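Protein CT_858 (Chlamydia trachomatis, PDB 3DOR) is a secreted chlamydial protein that probably acts as a serine-type endopeptidase, joining a PDZ-like domain to a peptidase fold of family S41. Local coordinates at residues E109-D120 with T166-T177; N254-L262 with R297-E307. All coordinates share one frame; numbering follows the deposited sequence.

How the interactions relate
The two contacts follow one another along the chain and belong to different parts of it. Interaction 1 pairs two strands of the PDZ-like domain, its centre about 30 Å from the centre of the chain, whereas interaction 2 is buried, its centre about 11 Å from that of the chain, and joins a loop, residues 254-262, to the segment that leaves strand 290-297 of the S41 peptidase core. The centres of interactions 1 and 2 lie about 30 Å apart; their nearest atoms are about 11 Å apart, so they do not touch. In each, an arginine grips one backbone carbonyl with two nitrogens: end-on in interaction 1, side-on in interaction 2. A sulfate, likely a crystallisation additive, sits beside interaction 2.

Interaction 1: E109-D120 with T166-T177; sequences EIRVGDELLEVD and TTLKIRRPFGTT
Strand 115-119 runs antiparallel to strand 166-171, their axes 4.5 Å apart at closest, and a classic beta bulge sets Leu117 and Glu118 together against Lys169. Both bulge amides share one carbonyl: Leu117 N reaches Lys169 O at 2.6 Å, and Glu118 N meets the same Lys169 O at 3.2 Å. Leu116, Val119, Leu168 and Ile170 turn to one face of this PDZ-like sheet, where Phe100 and helix 124-130 help cover them; Ile110 adds its CD1 across Leu168 CD1 at about a right angle. The face bearing Glu115, Glu118, Lys169 and Arg171 is charged. There Glu118 lies alongside the extended Lys169, touching its methylenes, and Arg171 NH2 makes a weak salt bridge to Glu115 OE1.

At the loop end Arg172, bent at chi2 (-57°), turns its guanidinium toward the type II turn of Arg111 to Asp114. Arg172 NH1 and NH2 each reach Glu109 O at 3.1 Å, from one face of the carbonyl. NH1 also forms a salt bridge with Asp114, 2.7 Å from OD1 and hydrogen-bonded to OD2 on its syn side at 3.1 Å. Asp114 OD1 is itself held by Arg111 N, while Gly113 supplies the positive phi that the turn needs. The guanidinium of Arg111 lies over that of Arg172, the planes 32° apart. At the far end Asp120 OD2 takes Thr166 OG1 at 2.6 Å and OD1 takes Thr167 N. The Asp114 carboxylate probably offsets the two neighbouring positive charges. Acidic side chains thus grip both ends of the pair: Asp114 holds Arg172, and Asp120 holds Thr166 and Thr167.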
loop_
_atom_site.group_PDB
_atom_site.type_symbol
_atom_site.label_atom_id
_atom_site.label_comp_id
_atom_site.label_asym_id
_atom_site.label_seq_id
_atom_site.Cartn_x
_atom_site.Cartn_y
_atom_site.Cartn_z
ATOM N N GLU B 109 -3.482 38.267 25.389
ATOM C CA GLU B 109 -3.956 39.501 24.758
ATOM C C GLU B 109 -4.926 39.437 23.590
ATOM O O GLU B 109 -5.913 40.167 23.567
ATOM C CB GLU B 109 -2.762 40.343 24.320
ATOM C CG GLU B 109 -2.022 41.005 25.450
ATOM C CD GLU B 109 -0.980 41.979 24.946
ATOM O OE1 GLU B 109 -1.341 42.871 24.143
ATOM O OE2 GLU B 109 0.196 41.854 25.350
ATOM N N ILE B 110 -4.626 38.600 22.605
ATOM C CA ILE B 110 -5.480 38.473 21.432
ATOM C C ILE B 110 -6.868 37.940 21.782
ATOM O O ILE B 110 -6.998 36.950 22.496
ATOM C CB ILE B 110 -4.819 37.551 20.388
ATOM C CG1 ILE B 110 -3.483 38.166 19.957
ATOM C CG2 ILE B 110 -5.752 37.343 19.188
ATOM C CD1 ILE B 110 -2.607 37.262 19.113
ATOM N N ARG B 111 -7.901 38.623 21.296
ATOM C CA ARG B 111 -9.284 38.207 21.537
ATOM C C ARG B 111 -9.956 37.814 20.230
ATOM O O ARG B 111 -9.560 38.263 19.149
ATOM C CB ARG B 111 -10.133 39.342 22.117
ATOM C CG ARG B 111 -9.687 39.973 23.415
ATOM C CD ARG B 111 -10.812 40.881 23.911
ATOM N NE ARG B 111 -10.315 42.055 24.620
ATOM C CZ ARG B 111 -10.079 43.232 24.049
ATOM N NH1 ARG B 111 -10.296 43.417 22.757
ATOM N NH2 ARG B 111 -9.617 44.230 24.776
ATOM N N VAL B 112 -10.988 36.983 20.335
ATOM C CA VAL B 112 -11.757 36.600 19.159
ATOM C C VAL B 112 -12.363 37.922 18.705
ATOM O O VAL B 112 -12.849 38.691 19.531
ATOM C CB VAL B 112 -12.906 35.634 19.530
ATOM C CG1 VAL B 112 -13.934 35.580 18.405
ATOM C CG2 VAL B 112 -12.348 34.258 19.820
ATOM N N GLY B 113 -12.326 38.198 17.409
ATOM C CA GLY B 113 -12.886 39.443 16.923
ATOM C C GLY B 113 -11.826 40.455 16.510
ATOM O O GLY B 113 -12.135 41.429 15.818
ATOM N N ASP B 114 -10.590 40.237 16.955
ATOM C CA ASP B 114 -9.467 41.112 16.615
ATOM C C ASP B 114 -9.186 40.944 15.135
ATOM O O ASP B 114 -9.361 39.849 14.582
ATOM C CB ASP B 114 -8.197 40.700 17.364
ATOM C CG ASP B 114 -8.239 41.031 18.835
ATOM O OD1 ASP B 114 -7.391 40.479 19.574
ATOM O OD2 ASP B 114 -9.102 41.833 19.251
ATOM N N GLU B 115 -8.735 42.015 14.494
ATOM C CA GLU B 115 -8.401 41.943 13.083
ATOM C C GLU B 115 -6.891 41.779 13.003
ATOM O O GLU B 115 -6.152 42.496 13.684
ATOM C CB GLU B 115 -8.807 43.222 12.342
ATOM C CG GLU B 115 -8.642 43.086 10.833
ATOM C CD GLU B 115 -8.770 44.401 10.071
ATOM O OE1 GLU B 115 -9.263 45.397 10.642
ATOM O OE2 GLU B 115 -8.380 44.429 8.884
ATOM N N LEU B 116 -6.435 40.827 12.194
ATOM C CA LEU B 116 -5.009 40.606 12.026
ATOM C C LEU B 116 -4.543 41.574 10.949
ATOM O O LEU B 116 -5.054 41.559 9.826
ATOM C CB LEU B 116 -4.721 39.168 11.588
ATOM C CG LEU B 116 -3.251 38.853 11.285
ATOM C CD1 LEU B 116 -2.391 39.216 12.492
ATOM C CD2 LEU B 116 -3.092 37.375 10.941
ATOM N N LEU B 117 -3.577 42.417 11.293
ATOM C CA LEU B 117 -3.069 43.397 10.341
ATOM C C LEU B 117 -1.723 43.036 9.721
ATOM O O LEU B 117 -1.579 43.030 8.496
ATOM C CB LEU B 117 -2.964 44.771 11.011
ATOM C CG LEU B 117 -4.296 45.390 11.455
ATOM C CD1 LEU B 117 -4.028 46.718 12.152
ATOM C CD2 LEU B 117 -5.210 45.595 10.242
ATOM N N GLU B 118 -0.746 42.731 10.564
ATOM C CA GLU B 118 0.588 42.424 10.077
ATOM C C GLU B 118 1.250 41.275 10.825
ATOM O O GLU B 118 0.800 40.855 11.893
ATOM C CB GLU B 118 1.490 43.668 10.201
ATOM C CG GLU B 118 0.805 45.008 9.886
ATOM C CD GLU B 118 1.709 46.228 10.136
ATOM O OE1 GLU B 118 2.458 46.226 11.139
ATOM O OE2 GLU B 118 1.656 47.198 9.338
ATOM N N VAL B 119 2.333 40.782 10.239
ATOM C CA VAL B 119 3.141 39.720 10.817
ATOM C C VAL B 119 4.583 40.186 10.610
ATOM O O VAL B 119 5.107 40.139 9.497
ATOM C CB VAL B 119 2.909 38.374 10.099
ATOM C CG1 VAL B 119 3.758 37.286 10.740
ATOM C CG2 VAL B 119 1.432 37.997 10.165
ATOM N N ASP B 120 5.205 40.665 11.685
ATOM C CA ASP B 120 6.578 41.171 11.644
ATOM C C ASP B 120 6.712 42.426 10.794
ATOM O O ASP B 120 7.684 42.581 10.054
ATOM C CB ASP B 120 7.544 40.107 11.119
ATOM C CG ASP B 120 7.735 38.969 12.091
ATOM O OD1 ASP B 120 7.854 39.246 13.304
ATOM O OD2 ASP B 120 7.779 37.802 11.646
ATOM N N THR B 166 7.666 36.258 16.970
ATOM C CA THR B 166 7.190 37.022 15.832
ATOM C C THR B 166 6.097 37.942 16.363
ATOM O O THR B 166 5.404 37.602 17.319
ATOM C CB THR B 166 6.630 36.087 14.722
ATOM O OG1 THR B 166 6.310 36.863 13.563
ATOM C CG2 THR B 166 5.385 35.348 15.210
ATOM N N THR B 167 5.944 39.111 15.758
ATOM C CA THR B 167 4.941 40.047 16.234
ATOM C C THR B 167 3.704 40.098 15.359
ATOM O O THR B 167 3.790 40.221 14.140
ATOM C CB THR B 167 5.527 41.461 16.350
ATOM O OG1 THR B 167 6.615 41.441 17.279
ATOM C CG2 THR B 167 4.476 42.442 16.842
ATOM N N LEU B 168 2.546 40.009 16.000
ATOM C CA LEU B 168 1.281 40.058 15.290
ATOM C C LEU B 168 0.642 41.412 15.562
ATOM O O LEU B 168 0.372 41.748 16.715
ATOM C CB LEU B 168 0.352 38.948 15.785
ATOM C CG LEU B 168 0.890 37.515 15.763
ATOM C CD1 LEU B 168 -0.167 36.573 16.315
ATOM C CD2 LEU B 168 1.263 37.122 14.347
ATOM N N LYS B 169 0.428 42.203 14.516
ATOM C CA LYS B 169 -0.211 43.492 14.711
ATOM C C LYS B 169 -1.704 43.291 14.482
ATOM O O LYS B 169 -2.127 42.833 13.420
ATOM C CB LYS B 169 0.320 44.542 13.737
ATOM C CG LYS B 169 -0.225 45.932 14.041
ATOM C CD LYS B 169 0.265 46.984 13.045
ATOM C CE LYS B 169 -0.230 48.371 13.442
ATOM N NZ LYS B 169 0.298 49.449 12.554
ATOM N N ILE B 170 -2.496 43.644 15.481
ATOM C CA ILE B 170 -3.936 43.480 15.401
ATOM C C ILE B 170 -4.667 44.788 15.675
ATOM O O ILE B 170 -4.084 45.749 16.187
ATOM C CB ILE B 170 -4.397 42.470 16.451
ATOM C CG1 ILE B 170 -4.098 43.032 17.848
ATOM C CG2 ILE B 170 -3.655 41.152 16.265
ATOM C CD1 ILE B 170 -4.723 42.267 18.986
ATOM N N ARG B 171 -5.944 44.830 15.315
ATOM C CA ARG B 171 -6.752 46.000 15.608
ATOM C C ARG B 171 -7.980 45.537 16.367
ATOM O O ARG B 171 -8.633 44.576 15.973
ATOM C CB ARG B 171 -7.191 46.742 14.346
ATOM C CG ARG B 171 -8.216 47.836 14.671
ATOM C CD ARG B 171 -8.169 48.997 13.706
ATOM N NE ARG B 171 -8.362 48.558 12.335
ATOM C CZ ARG B 171 -7.566 48.906 11.333
ATOM N NH1 ARG B 171 -6.527 49.707 11.569
ATOM N NH2 ARG B 171 -7.801 48.440 10.107
ATOM N N ARG B 172 -8.280 46.216 17.467
ATOM C CA ARG B 172 -9.437 45.880 18.280
ATOM C C ARG B 172 -10.670 46.373 17.560
ATOM O O ARG B 172 -10.586 47.263 16.705
ATOM C CB ARG B 172 -9.365 46.572 19.638
ATOM C CG ARG B 172 -8.129 46.254 20.448
ATOM C CD ARG B 172 -7.969 44.768 20.696
ATOM N NE ARG B 172 -7.075 44.544 21.824
ATOM C CZ ARG B 172 -6.671 43.351 22.245
ATOM N NH1 ARG B 172 -7.081 42.248 21.623
ATOM N NH2 ARG B 172 -5.854 43.268 23.292
ATOM N N PRO B 173 -11.838 45.807 17.892
ATOM C CA PRO B 173 -13.054 46.264 17.219
ATOM C C PRO B 173 -13.364 47.734 17.491
ATOM O O PRO B 173 -14.006 48.392 16.669
ATOM C CB PRO B 173 -14.133 45.309 17.741
ATOM C CG PRO B 173 -13.567 44.772 19.015
ATOM C CD PRO B 173 -12.102 44.621 18.721
ATOM N N PHE B 174 -12.916 48.255 18.632
ATOM C CA PHE B 174 -13.161 49.660 18.919
ATOM C C PHE B 174 -12.155 50.573 18.225
ATOM O O PHE B 174 -12.191 51.788 18.403
ATOM C CB PHE B 174 -13.190 49.936 20.429
ATOM C CG PHE B 174 -14.515 49.616 21.069
ATOM C CD1 PHE B 174 -14.795 48.334 21.525
ATOM C CD2 PHE B 174 -15.511 50.578 21.145
ATOM C CE1 PHE B 174 -16.050 48.016 22.040
ATOM C CE2 PHE B 174 -16.769 50.270 21.659
ATOM C CZ PHE B 174 -17.038 48.987 22.105
ATOM N N GLY B 175 -11.255 49.985 17.439
ATOM C CA GLY B 175 -10.304 50.790 16.690
ATOM C C GLY B 175 -8.829 50.829 17.054
ATOM O O GLY B 175 -7.991 51.022 16.174
ATOM N N THR B 176 -8.487 50.659 18.325
ATOM C CA THR B 176 -7.085 50.722 18.705
ATOM C C THR B 176 -6.266 49.544 18.212
ATOM O O THR B 176 -6.778 48.434 18.036
ATOM C CB THR B 176 -6.916 50.880 20.240
ATOM O OG1 THR B 176 -6.419 52.196 20.518
ATOM C CG2 THR B 176 -5.935 49.859 20.804
ATOM N N THR B 177 -4.983 49.816 17.993
ATOM C CA THR B 177 -4.010 48.845 17.509
ATOM C C THR B 177 -3.131 48.290 18.630
ATOM O O THR B 177 -2.793 49.000 19.574
ATOM C CB THR B 177 -3.095 49.501 16.445
ATOM O OG1 THR B 177 -3.810 49.624 15.209
ATOM C CG2 THR B 177 -1.856 48.676 16.220
HETATM O O HOH W 1 -11.689 44.155 15.076
#

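Interaction 2: N254-L262 with R297-E307; sequences NIGSTDGFL and RIPTYSWQDME. With SO4 (sulfate ion), chain M.
Ser257 O is gripped side-on by Arg297, whose NE comes to 2.7 Å and NH2 to 2.9 Å of it; the oxygen lies close to the guanidinium plane, NH2 meeting it in the carbonyl plane on a lone pair and NE coming in tilted. The segment 297-307 leaves strand 290-297 of the S41 peptidase core, and the loop 254-262 folds over its start, entering through a type II turn in which Gly256 takes a positive phi. Arg297 suits this place because CG is anti to the backbone N (chi1 174°) and the chain runs extended from there to NE, carrying the guanidinium to the loop, where Gly260 CA lies over one face. Its CD packs close to the backbone at Asp259 and at Gly260, which has a positive phi. Thr339 O accepts from NH1 and Asn340 O from NH2, so that one arginine ties together three backbone carbonyls. Pro299 CB packs against Ser257 O, and Gly256 CA makes a nearly straight C-H...O contact with Pro299 O at 3.3 Å.

The loop is gripped a second time by Glu307. Its OE1 accepts from Thr258 N at 3.0 Å and 176°, the donor arriving from above the carboxylate plane, while its CB presses on Thr258 OG1. Waters extend the link: one joins Gly256 O, Thr258 OG1 and Glu307 N, and another bridges Ser257 OG and Glu307 OE1. Ser257 OG also accepts from Gly260 N at 3.0 Å, an ST motif; the same oxygen is bonded to Gly252 N. Within the type II turn, Ile255 N donates to sulfate O3 at 2.6 Å, with an N-H...O angle of 169°.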
loop_
_atom_site.group_PDB
_atom_site.type_symbol
_atom_site.label_atom_id
_atom_site.label_comp_id
_atom_site.label_asym_id
_atom_site.label_seq_id
_atom_site.Cartn_x
_atom_site.Cartn_y
_atom_site.Cartn_z
ATOM N N ASN B 254 -11.879 23.222 11.801
ATOM C CA ASN B 254 -11.061 22.208 11.136
ATOM C C ASN B 254 -11.770 21.567 9.939
ATOM O O ASN B 254 -12.954 21.242 10.011
ATOM C CB ASN B 254 -10.716 21.073 12.104
ATOM C CG ASN B 254 -9.547 21.390 13.014
ATOM O OD1 ASN B 254 -8.702 20.531 13.242
ATOM N ND2 ASN B 254 -9.502 22.602 13.557
ATOM N N ILE B 255 -11.043 21.373 8.847
ATOM C CA ILE B 255 -11.615 20.715 7.688
ATOM C C ILE B 255 -11.945 19.290 8.155
ATOM O O ILE B 255 -11.125 18.646 8.803
ATOM C CB ILE B 255 -10.604 20.680 6.526
ATOM C CG1 ILE B 255 -10.504 22.082 5.897
ATOM C CG2 ILE B 255 -11.024 19.663 5.482
ATOM C CD1 ILE B 255 -9.492 22.185 4.745
ATOM N N GLY B 256 -13.152 18.816 7.856
ATOM C CA GLY B 256 -13.541 17.484 8.286
ATOM C C GLY B 256 -14.143 17.431 9.683
ATOM O O GLY B 256 -14.522 16.363 10.161
ATOM N N SER B 257 -14.234 18.576 10.346
ATOM C CA SER B 257 -14.811 18.639 11.689
ATOM C C SER B 257 -16.261 18.146 11.695
ATOM O O SER B 257 -17.078 18.566 10.871
ATOM C CB SER B 257 -14.755 20.076 12.222
ATOM O OG SER B 257 -15.717 20.279 13.245
ATOM N N THR B 258 -16.583 17.263 12.636
ATOM C CA THR B 258 -17.935 16.716 12.728
ATOM C C THR B 258 -19.002 17.782 12.950
ATOM O O THR B 258 -20.038 17.781 12.287
ATOM C CB THR B 258 -18.039 15.658 13.867
ATOM O OG1 THR B 258 -17.206 14.545 13.550
ATOM C CG2 THR B 258 -19.468 15.153 14.021
ATOM N N ASP B 259 -18.750 18.698 13.877
ATOM C CA ASP B 259 -19.728 19.734 14.189
ATOM C C ASP B 259 -19.671 20.990 13.336
ATOM O O ASP B 259 -20.667 21.694 13.206
ATOM C CB ASP B 259 -19.624 20.125 15.669
ATOM C CG ASP B 259 -20.237 19.082 16.590
ATOM O OD1 ASP B 259 -20.031 19.160 17.819
ATOM O OD2 ASP B 259 -20.939 18.190 16.082
ATOM N N GLY B 260 -18.524 21.290 12.746
ATOM C CA GLY B 260 -18.473 22.500 11.946
ATOM C C GLY B 260 -18.501 23.709 12.863
ATOM O O GLY B 260 -18.266 23.592 14.078
ATOM N N PHE B 261 -18.831 24.868 12.308
ATOM C CA PHE B 261 -18.807 26.095 13.092
ATOM C C PHE B 261 -20.095 26.896 13.121
ATOM O O PHE B 261 -20.135 27.977 13.693
ATOM C CB PHE B 261 -17.673 26.976 12.568
ATOM C CG PHE B 261 -17.769 27.263 11.092
ATOM C CD1 PHE B 261 -18.614 28.259 10.615
ATOM C CD2 PHE B 261 -17.030 26.525 10.180
ATOM C CE1 PHE B 261 -18.720 28.515 9.248
ATOM C CE2 PHE B 261 -17.127 26.770 8.808
ATOM C CZ PHE B 261 -17.976 27.771 8.343
ATOM N N LEU B 262 -21.148 26.374 12.513
ATOM C CA LEU B 262 -22.420 27.077 12.495
ATOM C C LEU B 262 -23.285 26.811 13.732
ATOM O O LEU B 262 -23.455 25.663 14.160
ATOM C CB LEU B 262 -23.205 26.691 11.242
ATOM C CG LEU B 262 -22.478 26.951 9.919
ATOM C CD1 LEU B 262 -23.287 26.377 8.778
ATOM C CD2 LEU B 262 -22.264 28.459 9.739
ATOM N N ARG B 297 -25.068 17.908 9.141
ATOM C CA ARG B 297 -23.754 18.285 8.621
ATOM C C ARG B 297 -23.050 17.016 8.146
ATOM O O ARG B 297 -23.014 16.021 8.876
ATOM C CB ARG B 297 -22.905 18.982 9.699
ATOM C CG ARG B 297 -21.460 19.261 9.253
ATOM C CD ARG B 297 -20.632 20.093 10.255
ATOM N NE ARG B 297 -19.214 19.991 9.915
ATOM C CZ ARG B 297 -18.677 20.468 8.791
ATOM N NH1 ARG B 297 -19.425 21.108 7.899
ATOM N NH2 ARG B 297 -17.404 20.239 8.519
ATOM N N ILE B 298 -22.550 17.023 6.910
ATOM C CA ILE B 298 -21.796 15.877 6.382
ATOM C C ILE B 298 -20.379 16.432 6.463
ATOM O O ILE B 298 -20.003 17.298 5.675
ATOM C CB ILE B 298 -22.175 15.555 4.907
ATOM C CG1 ILE B 298 -23.643 15.139 4.816
ATOM C CG2 ILE B 298 -21.298 14.429 4.372
ATOM C CD1 ILE B 298 -24.113 14.830 3.383
ATOM N N PRO B 299 -19.574 15.944 7.420
ATOM C CA PRO B 299 -18.202 16.420 7.613
ATOM C C PRO B 299 -17.107 15.914 6.678
ATOM O O PRO B 299 -16.154 16.644 6.374
ATOM C CB PRO B 299 -17.940 16.068 9.077
ATOM C CG PRO B 299 -18.593 14.725 9.192
ATOM C CD PRO B 299 -19.895 14.873 8.388
ATOM N N THR B 300 -17.232 14.674 6.228
ATOM C CA THR B 300 -16.235 14.089 5.341
ATOM C C THR B 300 -16.852 12.916 4.601
ATOM O O THR B 300 -17.886 12.389 5.030
ATOM C CB THR B 300 -15.029 13.555 6.139
ATOM O OG1 THR B 300 -14.132 12.881 5.249
ATOM C CG2 THR B 300 -15.491 12.565 7.211
ATOM N N TYR B 301 -16.234 12.517 3.490
ATOM C CA TYR B 301 -16.727 11.377 2.743
ATOM C C TYR B 301 -15.828 10.159 2.928
ATOM O O TYR B 301 -16.023 9.121 2.296
ATOM C CB TYR B 301 -16.930 11.726 1.262
ATOM C CG TYR B 301 -18.074 12.710 1.070
ATOM C CD1 TYR B 301 -17.827 14.069 0.877
ATOM C CD2 TYR B 301 -19.408 12.294 1.166
ATOM C CE1 TYR B 301 -18.875 14.998 0.790
ATOM C CE2 TYR B 301 -20.471 13.224 1.078
ATOM C CZ TYR B 301 -20.189 14.570 0.896
ATOM O OH TYR B 301 -21.203 15.505 0.857
ATOM N N SER B 302 -14.826 10.281 3.787
ATOM C CA SER B 302 -14.005 9.116 4.082
ATOM C C SER B 302 -14.586 8.742 5.445
ATOM O O SER B 302 -14.095 9.152 6.497
ATOM C CB SER B 302 -12.509 9.466 4.153
ATOM O OG SER B 302 -12.212 10.275 5.261
ATOM N N TRP B 303 -15.685 7.995 5.397
ATOM C CA TRP B 303 -16.414 7.598 6.593
ATOM C C TRP B 303 -15.590 7.071 7.756
ATOM O O TRP B 303 -15.937 7.304 8.912
ATOM C CB TRP B 303 -17.497 6.573 6.232
ATOM C CG TRP B 303 -16.994 5.397 5.460
ATOM C CD1 TRP B 303 -16.743 5.336 4.113
ATOM C CD2 TRP B 303 -16.705 4.095 5.981
ATOM N NE1 TRP B 303 -16.320 4.069 3.767
ATOM C CE2 TRP B 303 -16.288 3.292 4.895
ATOM C CE3 TRP B 303 -16.760 3.531 7.262
ATOM C CZ2 TRP B 303 -15.935 1.948 5.053
ATOM C CZ3 TRP B 303 -16.406 2.195 7.417
ATOM C CH2 TRP B 303 -15.998 1.419 6.318
ATOM N N GLN B 304 -14.504 6.371 7.458
ATOM C CA GLN B 304 -13.664 5.802 8.502
ATOM C C GLN B 304 -12.941 6.849 9.354
ATOM O O GLN B 304 -12.543 6.567 10.483
ATOM C CB GLN B 304 -12.656 4.824 7.872
ATOM C CG GLN B 304 -13.319 3.805 6.936
ATOM C CD GLN B 304 -12.419 2.633 6.556
ATOM O OE1 GLN B 304 -12.081 1.788 7.394
ATOM N NE2 GLN B 304 -12.033 2.573 5.284
ATOM N N ASP B 305 -12.778 8.057 8.824
ATOM C CA ASP B 305 -12.099 9.119 9.559
ATOM C C ASP B 305 -13.056 9.980 10.370
ATOM O O ASP B 305 -12.646 10.993 10.931
ATOM C CB ASP B 305 -11.306 10.038 8.617
ATOM C CG ASP B 305 -10.288 9.288 7.771
ATOM O OD1 ASP B 305 -9.738 8.273 8.240
ATOM O OD2 ASP B 305 -10.025 9.735 6.634
ATOM N N MET B 306 -14.331 9.609 10.423
ATOM C CA MET B 306 -15.276 10.401 11.204
ATOM C C MET B 306 -14.943 10.362 12.692
ATOM O O MET B 306 -14.602 9.314 13.237
ATOM C CB MET B 306 -16.712 9.906 11.010
ATOM C CG MET B 306 -17.298 10.207 9.651
ATOM S SD MET B 306 -19.066 9.914 9.639
ATOM C CE MET B 306 -19.673 11.431 10.415
ATOM N N GLU B 307 -15.047 11.520 13.334
ATOM C CA GLU B 307 -14.786 11.669 14.761
ATOM C C GLU B 307 -15.514 10.608 15.578
ATOM O O GLU B 307 -16.725 10.457 15.457
ATOM C CB GLU B 307 -15.260 13.046 15.228
ATOM C CG GLU B 307 -14.169 14.069 15.485
ATOM C CD GLU B 307 -14.713 15.495 15.562
ATOM O OE1 GLU B 307 -14.544 16.252 14.578
ATOM O OE2 GLU B 307 -15.315 15.853 16.600
HETATM S S SO4 M . -7.369 22.657 9.285
HETATM O O1 SO4 M . -7.594 23.262 10.644
HETATM O O2 SO4 M . -6.649 21.359 9.451
HETATM O O3 SO4 M . -8.665 22.395 8.586
HETATM O O4 SO4 M . -6.562 23.647 8.488
HETATM O O HOH W 2 -15.832 13.808 11.493
HETATM O O HOH W 3 -13.653 19.000 15.246
HETATM O O HOH W 4 -21.714 15.802 11.406
HETATM O O HOH W 5 -18.396 12.120 14.555
HETATM O O HOH W 6 -16.526 18.387 15.934
#